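Local atomic coordinates of catabolite control protein A (PDB entry 2O20), a protein that probably acts as a global transcriptional regulator of carbon catabolite repression and activation, a DNA-binding member of the LacI family. Residues Lys61-Thr65 against Tyr92-Met96; Tyr77-Ile81 against Gln292-Asp296; Leu166-Ser171 against Asp322-Phe326. The protein carries 1 engineered substitution. All coordinates share one frame; numbering follows the deposited sequence.

Interaction 1 (Lys61-Thr65 against Tyr92-Met96); sequences KRTTT and YKYNM
T65 and N95 face each other as a parallel beta bridge, their CA atoms 4.6 Å apart. The N-H of N95 gives a hydrogen bond of 2.9 Å to T64 O, and the angle at the hydrogen is 154°. N95 is also bonded through its backbone to V66, so the pairing continues into strands 65-70 and 95-100. These strands and helix 76-91 between them form a beta-alpha-beta crossover. K93, with positive phi, is the C-prime residue of the Schellman motif that ends the helix. It turns the chain back to the sheet.

The side chains of T64 and Y94 lie side by side and point the same way. T64 CG2 stands over the centre of the Y94 ring in a CH-pi contact, 3.8 Å from the centroid and 9° off the normal. With OG1 turned beside the backbone N (chi1 -67°), CG2 is left anti to that N and faces the ring. Y92 CB lies against the opposite face, nearer the rim. M309 of helix 294-309 touches both T64 and Y94. T63 CG2 meets K93 O at 3.3 Å. T65 OG1 is a donor within its own segment, to T63 O at 3.2 Å. One backbone bond carries the pairing, helped by a CH-O contact from T65 CA to N95 O at 3.5 Å. T64 thus serves this surface contact twice, by a polar carbonyl and an apolar methyl.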
loop_
_atom_site.group_PDB
_atom_site.type_symbol
_atom_site.label_atom_id
_atom_site.label_comp_id
_atom_site.label_asym_id
_atom_site.label_seq_id
_atom_site.Cartn_x
_atom_site.Cartn_y
_atom_site.Cartn_z
ATOM N N LYS D 61 25.262 26.826 -2.007
ATOM C CA LYS D 61 24.918 26.039 -0.838
ATOM C C LYS D 61 24.432 24.653 -1.279
ATOM O O LYS D 61 23.894 24.476 -2.378
ATOM C CB LYS D 61 23.864 26.722 0.046
ATOM C CG LYS D 61 23.663 25.985 1.377
ATOM C CD LYS D 61 22.780 26.732 2.345
ATOM C CE LYS D 61 22.470 25.879 3.568
ATOM N NZ LYS D 61 21.418 26.493 4.432
ATOM N N ARG D 62 24.677 23.672 -0.420
ATOM C CA ARG D 62 24.148 22.330 -0.582
ATOM C C ARG D 62 22.682 22.374 -1.071
ATOM O O ARG D 62 21.885 23.213 -0.616
ATOM C CB ARG D 62 24.219 21.628 0.779
ATOM C CG ARG D 62 23.800 20.164 0.796
ATOM C CD ARG D 62 24.764 19.322 0.003
ATOM N NE ARG D 62 26.160 19.568 0.387
ATOM C CZ ARG D 62 27.206 19.068 -0.263
ATOM N NH1 ARG D 62 27.024 18.288 -1.328
ATOM N NH2 ARG D 62 28.438 19.343 0.158
ATOM N N THR D 63 22.318 21.473 -1.981
ATOM C CA THR D 63 20.914 21.342 -2.364
ATOM C C THR D 63 20.071 21.114 -1.128
ATOM O O THR D 63 20.424 20.302 -0.276
ATOM C CB THR D 63 20.679 20.154 -3.304
ATOM O OG1 THR D 63 21.504 20.314 -4.459
ATOM C CG2 THR D 63 19.205 20.090 -3.741
ATOM N N THR D 64 18.963 21.833 -1.033
ATOM C CA THR D 64 18.030 21.655 0.082
ATOM C C THR D 64 17.568 20.196 0.199
ATOM O O THR D 64 17.270 19.529 -0.820
ATOM C CB THR D 64 16.837 22.608 -0.091
ATOM O OG1 THR D 64 17.307 23.955 0.063
ATOM C CG2 THR D 64 15.723 22.317 0.876
ATOM N N THR D 65 17.534 19.714 1.440
ATOM C CA THR D 65 17.285 18.298 1.722
ATOM C C THR D 65 16.197 18.233 2.771
ATOM O O THR D 65 16.328 18.826 3.840
ATOM C CB THR D 65 18.552 17.557 2.207
ATOM O OG1 THR D 65 19.560 17.590 1.182
ATOM C CG2 THR D 65 18.247 16.106 2.565
ATOM N N TYR D 92 11.192 21.726 -6.993
ATOM C CA TYR D 92 12.336 22.585 -6.690
ATOM C C TYR D 92 13.680 21.848 -6.754
ATOM O O TYR D 92 14.692 22.407 -6.393
ATOM C CB TYR D 92 12.161 23.229 -5.316
ATOM C CG TYR D 92 10.933 24.103 -5.204
ATOM C CD1 TYR D 92 10.821 25.291 -5.937
ATOM C CD2 TYR D 92 9.871 23.734 -4.392
ATOM C CE1 TYR D 92 9.673 26.094 -5.845
ATOM C CE2 TYR D 92 8.745 24.537 -4.274
ATOM C CZ TYR D 92 8.659 25.718 -5.002
ATOM O OH TYR D 92 7.535 26.510 -4.894
ATOM N N LYS D 93 13.657 20.592 -7.216
ATOM C CA LYS D 93 14.801 19.690 -7.230
ATOM C C LYS D 93 15.494 19.512 -5.857
ATOM O O LYS D 93 16.718 19.398 -5.767
ATOM C CB LYS D 93 15.782 20.105 -8.332
ATOM C CG LYS D 93 15.092 20.680 -9.555
ATOM C CD LYS D 93 15.558 20.161 -10.915
ATOM C CE LYS D 93 17.039 20.127 -11.107
ATOM N NZ LYS D 93 17.418 19.779 -12.522
ATOM N N TYR D 94 14.695 19.488 -4.791
ATOM C CA TYR D 94 15.208 19.217 -3.438
ATOM C C TYR D 94 15.499 17.716 -3.325
ATOM O O TYR D 94 14.878 16.901 -4.025
ATOM C CB TYR D 94 14.194 19.586 -2.339
ATOM C CG TYR D 94 13.807 21.053 -2.238
ATOM C CD1 TYR D 94 14.615 22.078 -2.763
ATOM C CD2 TYR D 94 12.634 21.420 -1.561
ATOM C CE1 TYR D 94 14.244 23.416 -2.642
ATOM C CE2 TYR D 94 12.253 22.746 -1.440
ATOM C CZ TYR D 94 13.054 23.737 -1.973
ATOM O OH TYR D 94 12.631 25.020 -1.829
ATOM N N ASN D 95 16.412 17.348 -2.446
ATOM C CA ASN D 95 16.621 15.929 -2.114
ATOM C C ASN D 95 15.589 15.490 -1.085
ATOM O O ASN D 95 15.233 16.251 -0.188
ATOM C CB ASN D 95 18.032 15.683 -1.554
ATOM C CG ASN D 95 19.131 16.109 -2.495
ATOM O OD1 ASN D 95 20.100 16.741 -2.066
ATOM N ND2 ASN D 95 19.011 15.756 -3.752
ATOM N N MET D 96 15.112 14.250 -1.207
ATOM C CA MET D 96 14.124 13.660 -0.282
ATOM C C MET D 96 14.762 12.428 0.381
ATOM O O MET D 96 15.311 11.584 -0.324
ATOM C CB MET D 96 12.903 13.151 -1.063
ATOM C CG MET D 96 11.981 14.209 -1.621
ATOM S SD MET D 96 10.754 14.696 -0.417
ATOM C CE MET D 96 9.909 13.125 -0.189
#

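Interaction 2 (Tyr77-Ile81 against Gln292-Asp296); sequences YFAAI and QPLYD
The side chain of Y77 leaves its helix with CG anti to the backbone N (chi1 174°), which sends the ring across to L294. In L294, CG is anti to the carbonyl carbon (chi1 -64°), and both methyls face helix 76-91. CD2 meets Y77 CE1 at 3.4 Å, from an oblique direction, and the two side chains cross at about a right angle. CD1 rests on A80 CB at 3.9 Å. The backbone joins in as well: I81 CA makes a CH-O contact with L294 O at 3.5 Å. I81 CG1 is 3.6 Å from L294 O.

P293, the centre of an inverse gamma turn, is the N-cap of helix 294-309. Here the chain has just left strand 289-291, one of the crossing segments between the two subdomains of the periplasmic-binding-protein fold. The contact thus seats the start of this helix on helix 76-91. A80 also packs on T74 of the second subunit.

Q292 OE1 comes in at the edge of the Y77 ring, and amide and ring planes are 81° apart. Q292 NE2 donates to a water at 2.9 Å, and that water is also hydrogen-bonded to Y77 OH at 3.2 Å. NE2 has a second acceptor in G274 O.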
loop_
_atom_site.group_PDB
_atom_site.type_symbol
_atom_site.label_atom_id
_atom_site.label_comp_id
_atom_site.label_asym_id
_atom_site.label_seq_id
_atom_site.Cartn_x
_atom_site.Cartn_y
_atom_site.Cartn_z
ATOM N N TYR D 77 -2.049 4.784 3.295
ATOM C CA TYR D 77 -2.387 6.088 3.892
ATOM C C TYR D 77 -1.160 7.016 3.928
ATOM O O TYR D 77 -1.194 8.122 3.365
ATOM C CB TYR D 77 -2.966 5.877 5.310
ATOM C CG TYR D 77 -3.220 7.138 6.082
ATOM C CD1 TYR D 77 -4.407 7.799 5.965
ATOM C CD2 TYR D 77 -2.241 7.682 6.918
ATOM C CE1 TYR D 77 -4.658 8.995 6.659
ATOM C CE2 TYR D 77 -2.475 8.880 7.624
ATOM C CZ TYR D 77 -3.684 9.523 7.476
ATOM O OH TYR D 77 -3.923 10.689 8.147
ATOM N N PHE D 78 -0.070 6.557 4.559
ATOM C CA PHE D 78 1.158 7.352 4.626
ATOM C C PHE D 78 1.856 7.477 3.261
ATOM O O PHE D 78 2.354 8.551 2.911
ATOM C CB PHE D 78 2.120 6.807 5.689
ATOM C CG PHE D 78 1.590 6.916 7.082
ATOM C CD1 PHE D 78 1.337 8.159 7.637
ATOM C CD2 PHE D 78 1.365 5.780 7.840
ATOM C CE1 PHE D 78 0.855 8.278 8.932
ATOM C CE2 PHE D 78 0.867 5.879 9.136
ATOM C CZ PHE D 78 0.601 7.148 9.670
ATOM N N ALA D 79 1.843 6.411 2.473
ATOM C CA ALA D 79 2.413 6.470 1.104
ATOM C C ALA D 79 1.717 7.515 0.199
ATOM O O ALA D 79 2.377 8.207 -0.591
ATOM C CB ALA D 79 2.410 5.088 0.460
ATOM N N ALA D 80 0.391 7.660 0.317
ATOM C CA ALA D 80 -0.324 8.627 -0.493
ATOM C C ALA D 80 0.016 10.059 -0.119
ATOM O O ALA D 80 0.204 10.905 -0.996
ATOM C CB ALA D 80 -1.822 8.378 -0.404
ATOM N N ILE D 81 0.124 10.332 1.165
ATOM C CA ILE D 81 0.610 11.617 1.652
ATOM C C ILE D 81 2.012 11.929 1.152
ATOM O O ILE D 81 2.303 13.056 0.699
ATOM C CB ILE D 81 0.593 11.703 3.215
ATOM C CG1 ILE D 81 -0.848 11.599 3.738
ATOM C CG2 ILE D 81 1.226 13.016 3.687
ATOM C CD1 ILE D 81 -0.924 11.347 5.224
ATOM N N GLN D 292 -10.352 11.591 3.245
ATOM C CA GLN D 292 -9.354 12.620 3.518
ATOM C C GLN D 292 -8.584 12.876 2.232
ATOM O O GLN D 292 -8.304 11.932 1.467
ATOM C CB GLN D 292 -8.391 12.190 4.617
ATOM C CG GLN D 292 -9.060 11.925 5.978
ATOM C CD GLN D 292 -8.015 11.669 7.071
ATOM O OE1 GLN D 292 -6.932 12.224 7.025
ATOM N NE2 GLN D 292 -8.335 10.814 8.030
ATOM N N PRO D 293 -8.230 14.148 1.977
ATOM C CA PRO D 293 -7.485 14.525 0.767
ATOM C C PRO D 293 -5.988 14.271 0.966
ATOM O O PRO D 293 -5.194 15.196 1.148
ATOM C CB PRO D 293 -7.851 16.000 0.608
ATOM C CG PRO D 293 -7.903 16.468 2.049
ATOM C CD PRO D 293 -8.525 15.326 2.816
ATOM N N LEU D 294 -5.606 12.989 0.919
ATOM C CA LEU D 294 -4.271 12.561 1.339
ATOM C C LEU D 294 -3.108 13.181 0.530
ATOM O O LEU D 294 -2.139 13.651 1.104
ATOM C CB LEU D 294 -4.194 11.048 1.291
ATOM C CG LEU D 294 -5.121 10.240 2.243
ATOM C CD1 LEU D 294 -4.767 8.786 2.088
ATOM C CD2 LEU D 294 -4.991 10.665 3.674
ATOM N N TYR D 295 -3.194 13.155 -0.791
ATOM C CA TYR D 295 -2.190 13.832 -1.605
ATOM C C TYR D 295 -2.051 15.317 -1.229
ATOM O O TYR D 295 -0.954 15.825 -1.080
ATOM C CB TYR D 295 -2.547 13.707 -3.083
ATOM C CG TYR D 295 -1.547 14.366 -4.017
ATOM C CD1 TYR D 295 -0.473 13.650 -4.511
ATOM C CD2 TYR D 295 -1.686 15.693 -4.407
ATOM C CE1 TYR D 295 0.442 14.237 -5.375
ATOM C CE2 TYR D 295 -0.768 16.295 -5.269
ATOM C CZ TYR D 295 0.301 15.551 -5.742
ATOM O OH TYR D 295 1.217 16.123 -6.602
ATOM N N ASP D 296 -3.175 15.989 -1.047
ATOM C CA ASP D 296 -3.189 17.419 -0.693
ATOM C C ASP D 296 -2.632 17.710 0.693
ATOM O O ASP D 296 -2.032 18.749 0.925
ATOM C CB ASP D 296 -4.615 17.947 -0.795
ATOM C CG ASP D 296 -5.110 18.036 -2.232
ATOM O OD1 ASP D 296 -4.262 18.133 -3.158
ATOM O OD2 ASP D 296 -6.342 18.069 -2.428
HETATM O O HOH W 1 -6.397 9.885 9.982
#

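Interaction 3 (Leu166-Ser171 against Asp322-Phe326); sequences LAAYQS and DHEIF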
loop_
_atom_site.group_PDB
_atom_site.type_symbol
_atom_site.label_atom_id
_atom_site.label_comp_id
_atom_site.label_asym_id
_atom_site.label_seq_id
_atom_site.Cartn_x
_atom_site.Cartn_y
_atom_site.Cartn_z
ATOM N N LEU D 166 -15.383 17.112 13.448
ATOM C CA LEU D 166 -16.499 17.163 12.507
ATOM C C LEU D 166 -16.687 15.824 11.772
ATOM O O LEU D 166 -17.823 15.352 11.622
ATOM C CB LEU D 166 -16.316 18.351 11.531
ATOM C CG LEU D 166 -17.362 18.553 10.437
ATOM C CD1 LEU D 166 -18.712 18.878 11.061
ATOM C CD2 LEU D 166 -16.906 19.651 9.495
ATOM N N ALA D 167 -15.600 15.224 11.294
ATOM C CA ALA D 167 -15.676 13.904 10.644
ATOM C C ALA D 167 -16.270 12.825 11.563
ATOM O O ALA D 167 -17.103 12.035 11.135
ATOM C CB ALA D 167 -14.291 13.483 10.120
ATOM N N ALA D 168 -15.842 12.801 12.820
ATOM C CA ALA D 168 -16.352 11.837 13.811
ATOM C C ALA D 168 -17.837 12.122 14.159
ATOM O O ALA D 168 -18.622 11.188 14.310
ATOM C CB ALA D 168 -15.475 11.841 15.072
ATOM N N TYR D 169 -18.222 13.397 14.251
ATOM C CA TYR D 169 -19.625 13.793 14.433
ATOM C C TYR D 169 -20.507 13.344 13.259
ATOM O O TYR D 169 -21.514 12.692 13.487
ATOM C CB TYR D 169 -19.749 15.325 14.641
ATOM C CG TYR D 169 -21.176 15.828 14.707
ATOM C CD1 TYR D 169 -21.918 15.743 15.889
ATOM C CD2 TYR D 169 -21.787 16.391 13.581
ATOM C CE1 TYR D 169 -23.230 16.212 15.951
ATOM C CE2 TYR D 169 -23.082 16.879 13.625
ATOM C CZ TYR D 169 -23.812 16.775 14.813
ATOM O OH TYR D 169 -25.101 17.253 14.850
ATOM N N GLN D 170 -20.109 13.662 12.021
ATOM C CA GLN D 170 -20.893 13.305 10.817
ATOM C C GLN D 170 -20.986 11.764 10.643
ATOM O O GLN D 170 -22.026 11.243 10.278
ATOM C CB GLN D 170 -20.277 13.906 9.557
ATOM C CG GLN D 170 -20.428 15.418 9.431
ATOM C CD GLN D 170 -19.477 16.010 8.414
ATOM O OE1 GLN D 170 -18.576 15.330 7.921
ATOM N NE2 GLN D 170 -19.665 17.298 8.106
ATOM N N SER D 171 -19.892 11.051 10.924
ATOM C CA SER D 171 -19.875 9.592 10.839
ATOM C C SER D 171 -20.857 8.945 11.835
ATOM O O SER D 171 -21.655 8.034 11.483
ATOM C CB SER D 171 -18.440 9.060 11.094
ATOM O OG SER D 171 -17.565 9.494 10.094
ATOM N N ASP D 322 -10.601 20.361 3.922
ATOM C CA ASP D 322 -11.943 19.767 3.934
ATOM C C ASP D 322 -11.936 18.248 3.699
ATOM O O ASP D 322 -11.001 17.714 3.128
ATOM C CB ASP D 322 -12.812 20.384 2.853
ATOM C CG ASP D 322 -13.023 21.868 3.039
ATOM O OD1 ASP D 322 -13.097 22.351 4.201
ATOM O OD2 ASP D 322 -13.104 22.526 1.993
ATOM N N HIS D 323 -13.005 17.571 4.124
ATOM C CA HIS D 323 -13.200 16.131 3.866
ATOM C C HIS D 323 -14.649 15.923 3.394
ATOM O O HIS D 323 -15.464 16.836 3.464
ATOM C CB HIS D 323 -12.983 15.327 5.152
ATOM C CG HIS D 323 -14.015 15.587 6.202
ATOM N ND1 HIS D 323 -13.943 16.669 7.056
ATOM C CD2 HIS D 323 -15.169 14.943 6.504
ATOM C CE1 HIS D 323 -14.984 16.652 7.868
ATOM N NE2 HIS D 323 -15.759 15.631 7.535
ATOM N N GLU D 324 -14.960 14.713 2.943
ATOM C CA GLU D 324 -16.322 14.299 2.566
ATOM C C GLU D 324 -16.552 12.903 3.147
ATOM O O GLU D 324 -15.615 12.300 3.662
ATOM C CB GLU D 324 -16.449 14.191 1.041
ATOM C CG GLU D 324 -16.054 15.410 0.262
ATOM C CD GLU D 324 -15.165 15.043 -0.912
ATOM O OE1 GLU D 324 -13.958 14.755 -0.666
ATOM O OE2 GLU D 324 -15.671 15.031 -2.069
ATOM N N ILE D 325 -17.794 12.405 3.056
ATOM C CA ILE D 325 -18.108 10.986 3.344
ATOM C C ILE D 325 -18.586 10.372 2.047
ATOM O O ILE D 325 -19.460 10.928 1.364
ATOM C CB ILE D 325 -19.154 10.838 4.455
ATOM C CG1 ILE D 325 -18.558 11.316 5.788
ATOM C CG2 ILE D 325 -19.670 9.390 4.561
ATOM C CD1 ILE D 325 -19.408 11.106 6.994
ATOM N N PHE D 326 -17.956 9.263 1.662
ATOM C CA PHE D 326 -18.389 8.479 0.517
ATOM C C PHE D 326 -19.194 7.265 0.964
ATOM O O PHE D 326 -18.643 6.364 1.607
ATOM C CB PHE D 326 -17.171 7.999 -0.282
ATOM C CG PHE D 326 -16.383 9.110 -0.949
ATOM C CD1 PHE D 326 -16.952 10.361 -1.210
ATOM C CD2 PHE D 326 -15.099 8.873 -1.373
ATOM C CE1 PHE D 326 -16.203 11.361 -1.815
ATOM C CE2 PHE D 326 -14.352 9.864 -2.003
ATOM C CZ PHE D 326 -14.910 11.103 -2.225
#
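Helix 164-177 and strand 324-326 meet beside the hinge of the LacI-type effector-binding core, where H323 and I325 reach from the crossing chain to the helix. The H323 side chain takes the crowded position between backbone N and carbonyl carbon (chi1 67°), which aims its ring at the helix. NE2 gives a hydrogen bond of 2.9 Å to Q170 OE1, with 150° at the hydrogen. The bond is not flat: the oxygen sits out of the ring plane, and the donor is tilted from the amide's carbonyl plane. A167 CB lies over one face of the ring, 4.0 Å from the centroid, in a CH-pi contact offset toward the rim. L166 adds its CG at the ring edge, and its CD2 lies 3.9 Å from H323 CE1. A leucine here takes away the ring N-H, which would probably leave Q170 OE1 without this mate and its amide free to turn.

Two residues on, I325 CD1 touches Q170 CB at 3.9 Å and S171 OG at 4.0 Å. S171 OG itself donates to A167 O at 2.8 Å. That oxygen also takes the S171 N-H, from the other face of its carbonyl plane. V290 of strand 289-291, the antiparallel partner of 324-326, touches A167, S171 and H323. Three chain crossings between two subdomains, here flanked by helix 164-177, are the hallmark of the periplasmic-binding-protein fold of LacI regulators.

How the interactions relate
From the N terminus, interaction 1 closes first, a short loop that holds helix 76-91 between two neighbouring strands. Interaction 2 opens on that helix, so its loop crosses the first; it closes only at 292-296, after the chain has passed through the other subdomain. Interaction 3 opens at 166-171, inside that long loop, and closes beyond it at 322-326, so 2 and 3 also cross. Interactions 1 and 3 are in series, with centres about 37 Å apart. Interactions 2 and 3 touch where P293 CD lies 3.5 Å from D322 O. Interaction 1 sits at an edge of the six-stranded sheet; 2 ties the second crossing to helix 76-91, and 3 the third to helix 164-177.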